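GTPase subunit of restriction endonuclease (Thermococcus gammatolerans, PDB 6P0F) probably recognises DNA through its N-terminal YTH-like domain, serving as the GTPase subunit of a McrB-type restriction endonuclease. Local coordinates at residues N31-Q36 with V108-D113. Residues are numbered along the deposited sequence; the frame is centred on the assembly and turned at random.
Sequences NELEGQ and VSFLND
Q36 lies along one face of the F110 ring, its CB 3.7 Å from the ring centroid and only 13° off the normal, a CH-pi contact. The chain then bends at chi2 (-69°) and runs back along the aromatic side chain toward its root, the two passing in opposite directions. The bend lays the amide over the same face, its plane tilted 25° from the ring's, with OE1 3.4 Å from F110 CD1. The other face of the ring receives L111 CD2, toward the rim, while L33 CD2 comes in at the edge, 4.1 Å from F110 CE2. L33 also packs on L42 of helix 39-45, F52 of strand 49-55 and F126 of strand 123-127, which links the F110 ring edge to side chains over the sheet. The polar links across the contact run through water. One water donates to Q36 OE1 (3.0 Å) and accepts from F110 N (3.1 Å); another donates to both E32 O and D113 OD2, the latter at 3.0 Å. The contact thus illustrates how two loops can be joined by dispersion over an aromatic face, with water bonded to the amide oxygen and to one carboxylate oxygen of D113 at its margin.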
# COMPACT_ATOMS: atom_id res chain seq x y z
N ASN A 31 -5.44 -3.44 -19.90
CA ASN A 31 -5.72 -2.48 -20.97
C ASN A 31 -6.08 -1.10 -20.46
O ASN A 31 -5.95 -0.14 -21.22
CB ASN A 31 -6.82 -3.05 -21.89
CG ASN A 31 -6.33 -4.26 -22.65
OD1 ASN A 31 -5.13 -4.55 -22.69
ND2 ASN A 31 -7.26 -4.97 -23.29
N GLU A 32 -6.55 -0.96 -19.21
CA GLU A 32 -6.82 0.35 -18.64
C GLU A 32 -5.55 1.16 -18.43
O GLU A 32 -5.62 2.39 -18.29
CB GLU A 32 -7.61 0.22 -17.32
CG GLU A 32 -8.88 -0.67 -17.42
CD GLU A 32 -9.68 -0.78 -16.09
OE1 GLU A 32 -9.95 -1.94 -15.59
OE2 GLU A 32 -10.03 0.30 -15.55
N LEU A 33 -4.38 0.51 -18.42
CA LEU A 33 -3.11 1.21 -18.22
C LEU A 33 -2.26 1.28 -19.48
O LEU A 33 -1.28 2.05 -19.50
CB LEU A 33 -2.28 0.52 -17.12
CG LEU A 33 -2.91 0.49 -15.73
CD1 LEU A 33 -2.04 -0.32 -14.75
CD2 LEU A 33 -3.12 1.88 -15.24
N GLU A 34 -2.53 0.44 -20.47
CA GLU A 34 -1.77 0.44 -21.71
C GLU A 34 -1.87 1.82 -22.34
O GLU A 34 -2.92 2.46 -22.31
CB GLU A 34 -2.30 -0.63 -22.66
CG GLU A 34 -1.91 -2.04 -22.24
CD GLU A 34 -0.47 -2.43 -22.57
OE1 GLU A 34 -0.14 -3.64 -22.48
OE2 GLU A 34 0.33 -1.52 -22.88
N GLY A 35 -0.76 2.30 -22.87
CA GLY A 35 -0.70 3.63 -23.41
C GLY A 35 -0.22 4.66 -22.43
O GLY A 35 0.14 5.77 -22.84
N GLN A 36 -0.20 4.33 -21.14
CA GLN A 36 0.23 5.24 -20.10
C GLN A 36 1.37 4.71 -19.26
O GLN A 36 2.28 5.46 -18.91
CB GLN A 36 -0.95 5.57 -19.17
CG GLN A 36 -2.11 6.24 -19.87
CD GLN A 36 -1.78 7.65 -20.31
OE1 GLN A 36 -0.98 8.35 -19.68
NE2 GLN A 36 -2.40 8.07 -21.39
N VAL A 108 -0.25 13.27 -15.20
CA VAL A 108 -1.09 12.60 -14.21
C VAL A 108 -2.54 12.45 -14.62
O VAL A 108 -3.32 11.80 -13.90
CB VAL A 108 -1.03 13.35 -12.86
CG1 VAL A 108 0.37 13.29 -12.28
CG2 VAL A 108 -1.45 14.84 -13.02
N SER A 109 -2.96 13.00 -15.76
CA SER A 109 -4.39 13.04 -16.03
C SER A 109 -5.02 11.64 -16.04
O SER A 109 -6.18 11.48 -15.62
CB SER A 109 -4.67 13.73 -17.37
OG SER A 109 -6.04 13.59 -17.68
N PHE A 110 -4.31 10.64 -16.56
CA PHE A 110 -4.91 9.30 -16.66
C PHE A 110 -5.25 8.73 -15.28
O PHE A 110 -6.14 7.88 -15.17
CB PHE A 110 -4.00 8.32 -17.43
CG PHE A 110 -2.88 7.72 -16.62
CD1 PHE A 110 -1.73 8.45 -16.33
CD2 PHE A 110 -2.95 6.41 -16.18
CE1 PHE A 110 -0.70 7.89 -15.59
CE2 PHE A 110 -1.91 5.84 -15.46
CZ PHE A 110 -0.79 6.58 -15.16
N LEU A 111 -4.58 9.19 -14.22
CA LEU A 111 -4.85 8.65 -12.89
C LEU A 111 -6.26 8.96 -12.44
O LEU A 111 -6.81 8.25 -11.60
CB LEU A 111 -3.83 9.20 -11.87
CG LEU A 111 -2.39 8.74 -12.13
CD1 LEU A 111 -1.41 9.47 -11.23
CD2 LEU A 111 -2.27 7.23 -11.97
N ASN A 112 -6.89 10.01 -13.01
CA ASN A 112 -8.27 10.32 -12.66
C ASN A 112 -9.25 9.32 -13.26
O ASN A 112 -10.42 9.33 -12.86
CB ASN A 112 -8.64 11.74 -13.13
CG ASN A 112 -7.81 12.81 -12.45
OD1 ASN A 112 -7.63 12.81 -11.22
ND2 ASN A 112 -7.30 13.74 -13.24
N ASP A 113 -8.80 8.48 -14.19
CA ASP A 113 -9.60 7.35 -14.68
C ASP A 113 -9.99 6.42 -13.53
O ASP A 113 -11.04 5.77 -13.59
CB ASP A 113 -8.84 6.49 -15.72
CG ASP A 113 -8.52 7.20 -17.05
OD1 ASP A 113 -8.96 8.35 -17.29
OD2 ASP A 113 -7.81 6.55 -17.88
O HOH W 1 -5.09 4.86 -18.58
O HOH W 2 -8.47 3.73 -18.51
O HOH W 3 -2.10 10.93 -18.65